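Phosphotriesterase, putative (Deinococcus radiodurans, PDB 4J35) probably hydrolyses lactones with the help of two divalent metal ions, and has been engineered here toward hydrolysis of organophosphates. Local coordinates at residues A[21-26]-A[67-72]; A[265-270]-A[287-292]; A[164-169]-A[193-198]; A[118-123]-A[156-161]. The protein carries 7 engineered substitutions. All blocks are in the same frame, centred on the assembly; numbering follows the deposited sequence.

Overall arrangement
From the N terminus the contacts close in series, and none nests within or crosses another. Contact 1 closes a 40-residue loop, holding a helix and a strand, between strand 17-26 and the loop after strand 61-66. Contact 4 comes next, joining helices 116-129 and 153-169 over 32 residues, and contact 3 ties the latter helix to the loop before strand 200-202. Contact 2 closes the shortest excursion, 16 residues, near the C terminus. The ends of the chain's barrel meet where strands 17-26 and 266-269 pair, linking contacts 1 and 2 at the metal side. Contacts 3 and 4 share helix 153-169 in the outer layer, and contact 2 lies about 30 Å from each, centre to centre.

Contact 1: residues A[21-26]-A[67-72]; sequences HEHVIF and ATPNNC. Engineered in segment 67-72: Asn71 (natural residue Asp). With CO (cobalt (II) ion), chain C.
His23 CG and Thr68 OG1 each stand anti to their own carbonyl carbon (chi1 -65° and -51°), which turns the imidazole and the hydroxyl toward one another. ND1 of His23 then donates to OG1 of Thr68 over 2.8 Å, almost perfectly straight at 179° and within the ring plane. The ring's rotation is thereby fixed from both sides, because its NE2 binds the cobalt ion at 2.0 Å. Thr68 OG1 is itself held by Asp66 OD1, making it a second-shell link behind a metal ligand. Replacing the threonine by a valine would probably leave His23 ND1 without its acceptor and let the imidazole swivel about its metal bond. His21 supplies the second nitrogen, with NE2 2.1 Å from the cobalt, and the methyl of Ala67 sits squarely over its ring in a CH-pi contact, CB lying 3.5 Å from the centroid. Alongside, Ala67 N donates to Glu22 O at 3.0 Å, joining the backbones. Farther on, Phe26 CE2 touches Cys72 CB at 3.8 Å, while the Cys72 sulfur approaches that ring obliquely. Asp264 and the carboxylated lysine at position 143 complete the cobalt site, characteristic of the phosphotriesterase family. Segment 21-26 runs between strand 266-269 on one side and, on the other, the loop that leaves strand 61-66, and helix 76-86 packs against Val24 and Ile25.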
# COMPACT_ATOMS: atom_id res chain seq x y z
N HIS A 21 1.50 -2.63 2.95
CA HIS A 21 0.87 -2.49 1.65
C HIS A 21 0.41 -3.87 1.17
O HIS A 21 1.21 -4.61 0.62
CB HIS A 21 1.79 -1.93 0.57
CG HIS A 21 1.09 -1.57 -0.70
ND1 HIS A 21 1.19 -0.31 -1.28
CD2 HIS A 21 0.29 -2.28 -1.53
CE1 HIS A 21 0.48 -0.28 -2.39
NE2 HIS A 21 -0.02 -1.49 -2.59
N GLU A 22 -0.88 -4.11 1.33
CA GLU A 22 -1.51 -5.38 0.92
C GLU A 22 -2.94 -5.08 0.47
O GLU A 22 -3.45 -4.00 0.70
CB GLU A 22 -1.53 -6.34 2.12
CG GLU A 22 -0.21 -6.61 2.85
CD GLU A 22 0.82 -7.37 2.03
OE1 GLU A 22 0.37 -8.14 1.12
OE2 GLU A 22 2.05 -7.22 2.32
N HIS A 23 -3.61 -6.08 -0.11
CA HIS A 23 -4.97 -5.93 -0.61
C HIS A 23 -5.79 -7.14 -0.11
O HIS A 23 -5.66 -8.22 -0.65
CB HIS A 23 -4.95 -5.81 -2.16
CG HIS A 23 -4.25 -4.56 -2.64
ND1 HIS A 23 -4.83 -3.32 -2.52
CD2 HIS A 23 -3.01 -4.35 -3.18
CE1 HIS A 23 -4.00 -2.40 -2.99
NE2 HIS A 23 -2.87 -2.98 -3.35
N VAL A 24 -6.63 -6.95 0.93
CA VAL A 24 -7.49 -8.07 1.41
C VAL A 24 -8.42 -8.53 0.27
O VAL A 24 -8.47 -9.72 -0.05
CB VAL A 24 -8.29 -7.67 2.68
CG1 VAL A 24 -9.20 -8.83 3.15
CG2 VAL A 24 -7.35 -7.24 3.83
N ILE A 25 -9.15 -7.60 -0.33
CA ILE A 25 -9.80 -7.86 -1.62
C ILE A 25 -9.39 -6.81 -2.64
O ILE A 25 -8.94 -5.72 -2.30
CB ILE A 25 -11.33 -7.90 -1.50
CG1 ILE A 25 -11.87 -6.52 -1.14
CG2 ILE A 25 -11.76 -8.95 -0.51
CD1 ILE A 25 -13.40 -6.51 -0.89
N PHE A 26 -9.47 -7.17 -3.92
CA PHE A 26 -9.06 -6.26 -4.96
C PHE A 26 -9.74 -6.58 -6.27
O PHE A 26 -9.79 -7.76 -6.67
CB PHE A 26 -7.55 -6.37 -5.15
CG PHE A 26 -6.99 -5.28 -6.04
CD1 PHE A 26 -6.93 -5.46 -7.40
CD2 PHE A 26 -6.49 -4.11 -5.49
CE1 PHE A 26 -6.40 -4.46 -8.22
CE2 PHE A 26 -5.98 -3.11 -6.30
CZ PHE A 26 -5.93 -3.28 -7.66
N ALA A 67 -4.17 -1.12 1.06
CA ALA A 67 -3.87 0.04 0.19
C ALA A 67 -4.86 0.20 -0.96
O ALA A 67 -4.64 0.95 -1.89
CB ALA A 67 -2.47 -0.11 -0.36
N THR A 68 -5.96 -0.52 -0.90
CA THR A 68 -6.90 -0.55 -2.02
C THR A 68 -7.59 0.79 -2.27
O THR A 68 -8.29 1.31 -1.40
CB THR A 68 -7.99 -1.57 -1.77
OG1 THR A 68 -7.37 -2.82 -1.42
CG2 THR A 68 -8.87 -1.74 -3.00
N PRO A 69 -7.41 1.33 -3.47
CA PRO A 69 -8.04 2.61 -3.78
C PRO A 69 -9.57 2.53 -3.87
O PRO A 69 -10.13 1.42 -4.00
CB PRO A 69 -7.46 2.96 -5.16
CG PRO A 69 -6.25 2.12 -5.30
CD PRO A 69 -6.52 0.87 -4.55
N ASN A 70 -10.21 3.70 -3.78
CA ASN A 70 -11.66 3.82 -3.80
C ASN A 70 -12.27 3.15 -5.02
O ASN A 70 -13.39 2.64 -4.92
CB ASN A 70 -12.14 5.28 -3.77
CG ASN A 70 -11.73 6.01 -2.49
OD1 ASN A 70 -10.90 5.54 -1.71
ND2 ASN A 70 -12.33 7.18 -2.27
N ASN A 71 -11.57 3.14 -6.16
CA ASN A 71 -12.15 2.63 -7.40
C ASN A 71 -11.66 1.22 -7.75
O ASN A 71 -11.85 0.76 -8.88
CB ASN A 71 -11.89 3.61 -8.57
CG ASN A 71 -10.39 3.94 -8.76
OD1 ASN A 71 -9.59 3.85 -7.83
ND2 ASN A 71 -10.04 4.39 -9.96
N CYS A 72 -11.03 0.53 -6.80
CA CYS A 72 -10.53 -0.81 -7.04
C CYS A 72 -11.13 -1.78 -6.06
O CYS A 72 -10.47 -2.73 -5.64
CB CYS A 72 -9.01 -0.88 -6.92
SG CYS A 72 -8.14 0.20 -8.13
CO CO C . -1.26 -2.23 -4.18

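Contact 2: residues A[265-270]-A[287-292]; sequences SIWHWL and WHPLHI
One face of the Trp287 indole carries both Ser265 CA, 3.7 Å above the plane, and a bridging water, each displaced toward the rim; at the edge of the Trp267 indole lies Ser265 OG, in the ring plane. These groups join the start of strand 266-269, just past the metal ligand Asp264 on the metal side of the beta/alpha barrel, to the loop that leads into helix 291-303. The Trp267 NE1 bond to Ser265 OG is weak, bent to 127°, and the hydroxyl has a firmer partner in Glu22 OE1. Pro289 wedges in beside both: its CD lies 3.4 Å from Ser265 OG, and its CG approaches Trp267 NE1 at 3.6 Å, coming in at a slant to the indole. At the far end of the other indole, Trp287 CH2 meets Ile266 CD1 at 4.1 Å. Close by, His288 ND1 accepts from Leu290 N, a capping bond within a type I turn from His288 to His291 that steers the chain into its helix. Direct polar bonding between the segments is replaced by water: the water over the Trp287 face accepts from Ile266 N at 2.9 Å and donates to Trp287 O at 3.1 Å.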
# COMPACT_ATOMS: atom_id res chain seq x y z
N SER A 265 0.07 -8.17 -2.00
CA SER A 265 -0.66 -9.42 -2.32
C SER A 265 -2.15 -9.15 -2.40
O SER A 265 -2.65 -8.15 -1.88
CB SER A 265 -0.32 -10.48 -1.26
OG SER A 265 -0.90 -10.20 0.01
N ILE A 266 -2.89 -10.03 -3.09
CA ILE A 266 -4.33 -9.86 -3.16
C ILE A 266 -4.91 -11.13 -2.53
O ILE A 266 -4.67 -12.22 -3.05
CB ILE A 266 -4.80 -9.73 -4.62
CG1 ILE A 266 -4.40 -8.37 -5.21
CG2 ILE A 266 -6.30 -9.97 -4.73
CD1 ILE A 266 -4.56 -8.37 -6.74
N TRP A 267 -5.62 -11.03 -1.42
CA TRP A 267 -6.05 -12.26 -0.75
C TRP A 267 -7.29 -12.84 -1.36
O TRP A 267 -7.55 -14.04 -1.23
CB TRP A 267 -6.32 -12.05 0.73
CG TRP A 267 -5.21 -11.35 1.45
CD1 TRP A 267 -4.00 -10.95 0.95
CD2 TRP A 267 -5.24 -10.96 2.82
NE1 TRP A 267 -3.26 -10.32 1.96
CE2 TRP A 267 -4.02 -10.31 3.10
CE3 TRP A 267 -6.19 -11.10 3.84
CZ2 TRP A 267 -3.72 -9.80 4.36
CZ3 TRP A 267 -5.89 -10.59 5.10
CH2 TRP A 267 -4.66 -9.95 5.34
N HIS A 268 -8.09 -12.00 -2.00
CA HIS A 268 -9.29 -12.49 -2.68
C HIS A 268 -9.59 -11.59 -3.86
O HIS A 268 -9.73 -10.40 -3.71
CB HIS A 268 -10.48 -12.48 -1.75
CG HIS A 268 -11.77 -12.88 -2.40
ND1 HIS A 268 -12.18 -14.19 -2.48
CD2 HIS A 268 -12.73 -12.14 -3.00
CE1 HIS A 268 -13.35 -14.24 -3.09
NE2 HIS A 268 -13.71 -13.02 -3.41
N TRP A 269 -9.67 -12.17 -5.03
CA TRP A 269 -9.82 -11.37 -6.23
C TRP A 269 -11.31 -11.13 -6.58
O TRP A 269 -12.14 -12.04 -6.49
CB TRP A 269 -9.03 -12.08 -7.32
CG TRP A 269 -9.37 -11.83 -8.72
CD1 TRP A 269 -10.31 -12.49 -9.49
CD2 TRP A 269 -8.70 -10.92 -9.60
NE1 TRP A 269 -10.28 -12.02 -10.78
CE2 TRP A 269 -9.31 -11.05 -10.88
CE3 TRP A 269 -7.65 -10.00 -9.43
CZ2 TRP A 269 -8.91 -10.29 -11.97
CZ3 TRP A 269 -7.26 -9.24 -10.51
CH2 TRP A 269 -7.89 -9.39 -11.78
N LEU A 270 -11.64 -9.89 -6.95
CA LEU A 270 -13.01 -9.55 -7.36
C LEU A 270 -13.22 -9.76 -8.86
O LEU A 270 -12.31 -9.56 -9.66
CB LEU A 270 -13.37 -8.11 -6.95
CG LEU A 270 -13.14 -7.85 -5.45
CD1 LEU A 270 -13.32 -6.36 -5.13
CD2 LEU A 270 -14.08 -8.70 -4.58
N TRP A 287 4.05 -14.84 -4.23
CA TRP A 287 3.32 -13.59 -4.12
C TRP A 287 2.10 -13.76 -3.23
O TRP A 287 0.96 -13.83 -3.73
CB TRP A 287 2.93 -13.09 -5.50
CG TRP A 287 2.34 -11.73 -5.52
CD1 TRP A 287 2.76 -10.61 -4.81
CD2 TRP A 287 1.23 -11.30 -6.32
NE1 TRP A 287 1.96 -9.54 -5.12
CE2 TRP A 287 1.01 -9.94 -6.03
CE3 TRP A 287 0.38 -11.95 -7.24
CZ2 TRP A 287 -0.01 -9.21 -6.65
CZ3 TRP A 287 -0.64 -11.22 -7.84
CH2 TRP A 287 -0.81 -9.86 -7.55
N HIS A 288 2.36 -13.84 -1.92
CA HIS A 288 1.32 -14.03 -0.93
C HIS A 288 1.85 -13.59 0.40
O HIS A 288 3.05 -13.48 0.60
CB HIS A 288 0.94 -15.55 -0.86
CG HIS A 288 2.07 -16.41 -0.40
ND1 HIS A 288 2.38 -16.57 0.93
CD2 HIS A 288 2.98 -17.13 -1.09
CE1 HIS A 288 3.42 -17.38 1.04
NE2 HIS A 288 3.81 -17.72 -0.18
N PRO A 289 0.96 -13.26 1.34
CA PRO A 289 1.45 -12.46 2.48
C PRO A 289 2.26 -13.17 3.57
O PRO A 289 2.60 -12.55 4.57
CB PRO A 289 0.17 -11.91 3.08
CG PRO A 289 -0.89 -12.88 2.65
CD PRO A 289 -0.50 -13.28 1.27
N LEU A 290 2.56 -14.46 3.41
CA LEU A 290 3.39 -15.15 4.38
C LEU A 290 4.85 -15.24 3.96
O LEU A 290 5.70 -15.77 4.70
CB LEU A 290 2.83 -16.62 4.54
CG LEU A 290 1.32 -16.68 4.66
CD1 LEU A 290 0.83 -18.17 4.74
CD2 LEU A 290 0.84 -15.97 5.89
N HIS A 291 5.13 -14.82 2.73
CA HIS A 291 6.45 -14.94 2.12
C HIS A 291 7.52 -14.13 2.88
O HIS A 291 8.64 -14.60 3.07
CB HIS A 291 6.33 -14.51 0.67
CG HIS A 291 7.62 -14.38 -0.07
ND1 HIS A 291 8.60 -15.35 -0.05
CD2 HIS A 291 8.07 -13.41 -0.90
CE1 HIS A 291 9.60 -14.98 -0.82
NE2 HIS A 291 9.31 -13.80 -1.34
N ILE A 292 7.16 -12.98 3.43
CA ILE A 292 8.20 -12.13 4.00
C ILE A 292 8.63 -12.78 5.32
O ILE A 292 9.81 -13.03 5.55
CB ILE A 292 7.75 -10.69 4.21
CG1 ILE A 292 7.93 -9.95 2.90
CG2 ILE A 292 8.57 -10.06 5.33
CD1 ILE A 292 7.25 -8.56 2.85
O HOH W 1 -1.41 -12.05 -4.58
O HOH W 2 -2.07 -13.71 -2.06

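Contact 3: residues A[164-169]-A[193-198]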
# COMPACT_ATOMS: atom_id res chain seq x y z
N ARG A 164 -2.61 18.66 1.43
CA ARG A 164 -3.43 19.50 2.27
C ARG A 164 -4.07 18.74 3.42
O ARG A 164 -4.05 19.17 4.57
CB ARG A 164 -4.50 20.14 1.39
CG ARG A 164 -5.44 21.01 2.12
CD ARG A 164 -6.31 21.70 1.09
NE ARG A 164 -7.16 22.73 1.67
CZ ARG A 164 -8.27 23.18 1.07
NH1 ARG A 164 -8.67 22.68 -0.12
NH2 ARG A 164 -8.98 24.13 1.68
N VAL A 165 -4.65 17.58 3.13
CA VAL A 165 -5.20 16.78 4.20
C VAL A 165 -4.09 16.36 5.17
O VAL A 165 -4.32 16.30 6.38
CB VAL A 165 -5.94 15.48 3.66
CG1 VAL A 165 -6.49 14.72 4.84
CG2 VAL A 165 -7.05 15.89 2.73
N GLN A 166 -2.90 16.08 4.65
CA GLN A 166 -1.77 15.64 5.48
C GLN A 166 -1.37 16.79 6.45
O GLN A 166 -1.09 16.56 7.64
CB GLN A 166 -0.57 15.25 4.59
CG GLN A 166 0.41 14.23 5.20
CD GLN A 166 1.07 14.71 6.44
OE1 GLN A 166 1.63 15.83 6.48
NE2 GLN A 166 0.96 13.91 7.51
N ARG A 167 -1.37 18.00 5.95
CA ARG A 167 -1.00 19.13 6.79
C ARG A 167 -2.00 19.33 7.92
O ARG A 167 -1.62 19.64 9.05
CB ARG A 167 -0.84 20.39 5.93
CG ARG A 167 0.44 20.36 5.11
CD ARG A 167 0.58 21.53 4.17
NE ARG A 167 0.43 22.81 4.85
CZ ARG A 167 1.29 23.32 5.74
NH1 ARG A 167 2.39 22.65 6.09
NH2 ARG A 167 1.05 24.50 6.30
N GLU A 168 -3.28 19.14 7.62
CA GLU A 168 -4.35 19.39 8.58
C GLU A 168 -4.63 18.28 9.58
O GLU A 168 -5.17 18.54 10.65
CB GLU A 168 -5.64 19.66 7.84
CG GLU A 168 -5.58 20.93 7.03
CD GLU A 168 -6.80 21.11 6.15
OE1 GLU A 168 -6.78 22.05 5.34
OE2 GLU A 168 -7.76 20.32 6.29
N THR A 169 -4.29 17.04 9.24
CA THR A 169 -4.69 15.92 10.09
C THR A 169 -3.52 15.06 10.54
O THR A 169 -3.65 14.30 11.48
CB THR A 169 -5.65 14.98 9.34
OG1 THR A 169 -4.93 14.35 8.28
CG2 THR A 169 -6.84 15.76 8.75
N LEU A 193 5.15 20.56 -1.19
CA LEU A 193 3.79 20.98 -0.82
C LEU A 193 3.63 21.00 0.70
O LEU A 193 2.54 21.26 1.22
CB LEU A 193 2.72 20.04 -1.45
CG LEU A 193 2.58 20.04 -2.98
CD1 LEU A 193 1.68 18.89 -3.45
CD2 LEU A 193 2.01 21.40 -3.47
N GLY A 194 4.73 20.77 1.42
CA GLY A 194 4.76 20.86 2.87
C GLY A 194 4.26 19.63 3.61
O GLY A 194 3.98 19.68 4.81
N ALA A 195 4.10 18.52 2.90
CA ALA A 195 3.71 17.29 3.58
C ALA A 195 4.87 16.78 4.44
O ALA A 195 6.04 16.97 4.07
CB ALA A 195 3.23 16.21 2.56
N ASP A 196 4.54 16.10 5.54
CA ASP A 196 5.53 15.66 6.53
C ASP A 196 6.28 14.45 6.01
O ASP A 196 5.67 13.40 5.82
CB ASP A 196 4.81 15.33 7.83
CG ASP A 196 5.74 14.98 8.97
OD1 ASP A 196 6.97 14.81 8.77
OD2 ASP A 196 5.20 14.85 10.10
N PRO A 197 7.58 14.57 5.75
CA PRO A 197 8.23 13.38 5.16
C PRO A 197 8.25 12.16 6.08
O PRO A 197 8.40 11.04 5.60
CB PRO A 197 9.65 13.85 4.86
CG PRO A 197 9.86 15.08 5.76
CD PRO A 197 8.52 15.70 5.92
N ALA A 198 8.07 12.37 7.38
CA ALA A 198 8.09 11.25 8.33
C ALA A 198 6.76 10.49 8.30
O ALA A 198 6.59 9.50 9.03
CB ALA A 198 8.39 11.75 9.74
O HOH W 3 2.18 14.80 10.39
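Gln166, on the inner side of helix 153-169, reaches across to Asp196 in the loop that follows a Schellman motif ending helix 183-192 and leads to strand 200-202 of the barrel. Its side chain bends at chi2 (-61°), which brings the amide alongside the loop. OE1 accepts from Asp196 N at 3.1 Å, and the bond is fairly straight at 163° although the donor stands well above the carbonyl plane. The amide's other atom, NE2, bonds to Val171 O and also donates to a water 3.3 Å away, which in turn donates to Asp196 OD2 at 3.0 Å. The amide thus grips one residue directly and through solvent. A leucine in its place would probably leave Asp196 N and Val171 O without these partners. Arg167 follows, with a kink at chi3 (53°) laying its chain along the loop backbone: CD packs 3.6 Å from Leu193 O, and NH1 lies 3.6 Å from Gly194 O near the guanidinium plane, a proximity that does not amount to a hydrogen bond. Gly194 has positive phi, as the C-prime residue of the Schellman motif, and a CB on it would sit tightly against NH1 of Arg167. At the helix end, Val165 O receives both N and OG1 of Thr169, from opposite faces of its carbonyl plane. Past Asp196 the loop folds into an Asx turn, in which Ala198 N donates to Asp196 OD1 at 3.0 Å from above the carboxylate plane.

Contact 4: residues A[118-123]-A[156-161]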
# COMPACT_ATOMS: atom_id res chain seq x y z
N SER A 118 -10.26 20.64 -4.97
CA SER A 118 -11.02 20.87 -3.75
C SER A 118 -12.06 19.77 -3.50
O SER A 118 -12.31 19.42 -2.36
CB SER A 118 -11.68 22.25 -3.78
OG SER A 118 -10.67 23.25 -3.70
N GLU A 119 -12.65 19.24 -4.56
CA GLU A 119 -13.60 18.13 -4.39
C GLU A 119 -12.91 16.90 -3.88
O GLU A 119 -13.44 16.19 -3.01
CB GLU A 119 -14.33 17.83 -5.71
CG GLU A 119 -15.30 18.96 -6.07
CD GLU A 119 -15.92 18.79 -7.45
OE1 GLU A 119 -15.42 17.94 -8.21
OE2 GLU A 119 -16.90 19.49 -7.76
N ILE A 120 -11.72 16.63 -4.41
CA ILE A 120 -10.93 15.49 -3.98
C ILE A 120 -10.49 15.69 -2.54
O ILE A 120 -10.56 14.80 -1.72
CB ILE A 120 -9.71 15.29 -4.89
CG1 ILE A 120 -10.20 14.97 -6.30
CG2 ILE A 120 -8.79 14.20 -4.33
CD1 ILE A 120 -9.14 15.07 -7.37
N TYR A 121 -10.04 16.90 -2.23
CA TYR A 121 -9.64 17.20 -0.89
C TYR A 121 -10.79 16.91 0.08
O TYR A 121 -10.54 16.35 1.16
CB TYR A 121 -9.23 18.68 -0.81
CG TYR A 121 -9.30 19.24 0.58
CD1 TYR A 121 -8.30 18.99 1.51
CD2 TYR A 121 -10.38 20.03 0.96
CE1 TYR A 121 -8.37 19.51 2.80
CE2 TYR A 121 -10.46 20.54 2.24
CZ TYR A 121 -9.46 20.28 3.16
OH TYR A 121 -9.56 20.81 4.42
N GLU A 122 -12.01 17.30 -0.28
CA GLU A 122 -13.16 17.14 0.64
C GLU A 122 -13.44 15.67 0.87
O GLU A 122 -13.76 15.25 1.99
CB GLU A 122 -14.42 17.78 0.08
CG GLU A 122 -14.38 19.28 0.02
CD GLU A 122 -14.33 19.94 1.42
OE1 GLU A 122 -14.66 19.27 2.43
OE2 GLU A 122 -13.96 21.13 1.49
N MET A 123 -13.36 14.88 -0.19
CA MET A 123 -13.54 13.42 -0.05
C MET A 123 -12.47 12.84 0.88
O MET A 123 -12.76 12.06 1.81
CB MET A 123 -13.48 12.76 -1.43
CG MET A 123 -13.38 11.23 -1.38
SD MET A 123 -13.10 10.57 -3.04
CE MET A 123 -11.31 10.72 -3.09
N GLN A 156 -1.82 14.96 -10.38
CA GLN A 156 -1.34 15.96 -9.44
C GLN A 156 -2.46 16.58 -8.63
O GLN A 156 -2.25 17.07 -7.52
CB GLN A 156 -0.50 17.02 -10.14
CG GLN A 156 0.83 16.45 -10.61
CD GLN A 156 1.78 17.54 -11.03
OE1 GLN A 156 1.93 18.54 -10.33
NE2 GLN A 156 2.42 17.35 -12.18
N LEU A 157 -3.67 16.52 -9.16
CA LEU A 157 -4.82 17.01 -8.42
C LEU A 157 -4.84 16.30 -7.08
O LEU A 157 -5.09 16.92 -6.06
CB LEU A 157 -6.11 16.70 -9.18
CG LEU A 157 -6.23 17.38 -10.56
CD1 LEU A 157 -7.34 16.75 -11.36
CD2 LEU A 157 -6.47 18.86 -10.40
N PHE A 158 -4.63 14.97 -7.12
CA PHE A 158 -4.71 14.13 -5.95
C PHE A 158 -3.52 14.39 -5.02
O PHE A 158 -3.69 14.44 -3.81
CB PHE A 158 -4.79 12.64 -6.34
CG PHE A 158 -6.06 12.31 -7.15
CD1 PHE A 158 -6.10 12.51 -8.52
CD2 PHE A 158 -7.20 11.77 -6.52
CE1 PHE A 158 -7.28 12.20 -9.26
CE2 PHE A 158 -8.36 11.50 -7.25
CZ PHE A 158 -8.39 11.70 -8.62
N PHE A 159 -2.32 14.55 -5.58
CA PHE A 159 -1.16 14.88 -4.76
C PHE A 159 -1.40 16.17 -3.99
O PHE A 159 -1.06 16.26 -2.79
CB PHE A 159 0.14 14.96 -5.60
CG PHE A 159 0.76 13.61 -5.91
CD1 PHE A 159 0.11 12.69 -6.73
CD2 PHE A 159 2.00 13.26 -5.39
CE1 PHE A 159 0.66 11.45 -7.02
CE2 PHE A 159 2.57 12.02 -5.67
CZ PHE A 159 1.91 11.11 -6.48
N ARG A 160 -1.97 17.19 -4.63
CA ARG A 160 -2.13 18.47 -3.92
C ARG A 160 -3.24 18.36 -2.90
O ARG A 160 -3.12 18.89 -1.80
CB ARG A 160 -2.39 19.66 -4.90
CG ARG A 160 -1.21 19.93 -5.86
CD ARG A 160 -1.35 21.25 -6.64
NE ARG A 160 -2.43 21.21 -7.62
CZ ARG A 160 -2.31 20.79 -8.88
NH1 ARG A 160 -1.14 20.34 -9.33
NH2 ARG A 160 -3.35 20.81 -9.69
N ALA A 161 -4.32 17.65 -3.22
CA ALA A 161 -5.38 17.44 -2.24
C ALA A 161 -4.87 16.63 -1.03
O ALA A 161 -5.19 16.95 0.11
CB ALA A 161 -6.56 16.75 -2.86
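Ile120, Ala161 and Phe158 bury most of the surface where helices 116-129 and 153-169 meet. Ile120 gives the most. Its CG1 branch, set anti to the carbonyl carbon, carries CD1 over the centre of the Phe158 ring, 3.6 Å from the centroid and only 12° off the normal, so the methyl makes a CH-pi contact square to the aromatic face. The same methyl rests 3.9 Å from Leu157 CB. The other branch, CG2, meets the same ring near its rim, 3.6 Å from Phe158 CD2, and also lies 3.7 Å from Ala161 CB. One isoleucine therefore spans three residues of the facing helix. Phe158 lies across Ile120 at about a right angle, and beyond the interface it meets Tyr154 edge-to-face.

The small side chain of Ala161 is consistent with the close backbone approach here. Its methyl points at the facing helix and lies 3.5 Å from Tyr121 N, while the CA atoms of Tyr121 and Ala161 are 4.5 Å apart. Tyr121 contributes its CB to the same patch, but its ring leads away from the segment 156-161 toward Glu168, which its OH hydrogen bonds, and Arg164, with which it makes a cation-pi contact; Ala161 O is at the ring's edge.

The axes of these short segments approach to 8.5 Å and cross at -51°, close to the angle expected of ridges-into-grooves helix packing, with the Leu157-Ala161 row one such ridge. The contact belongs to the outer helical layer of the beta/alpha barrel.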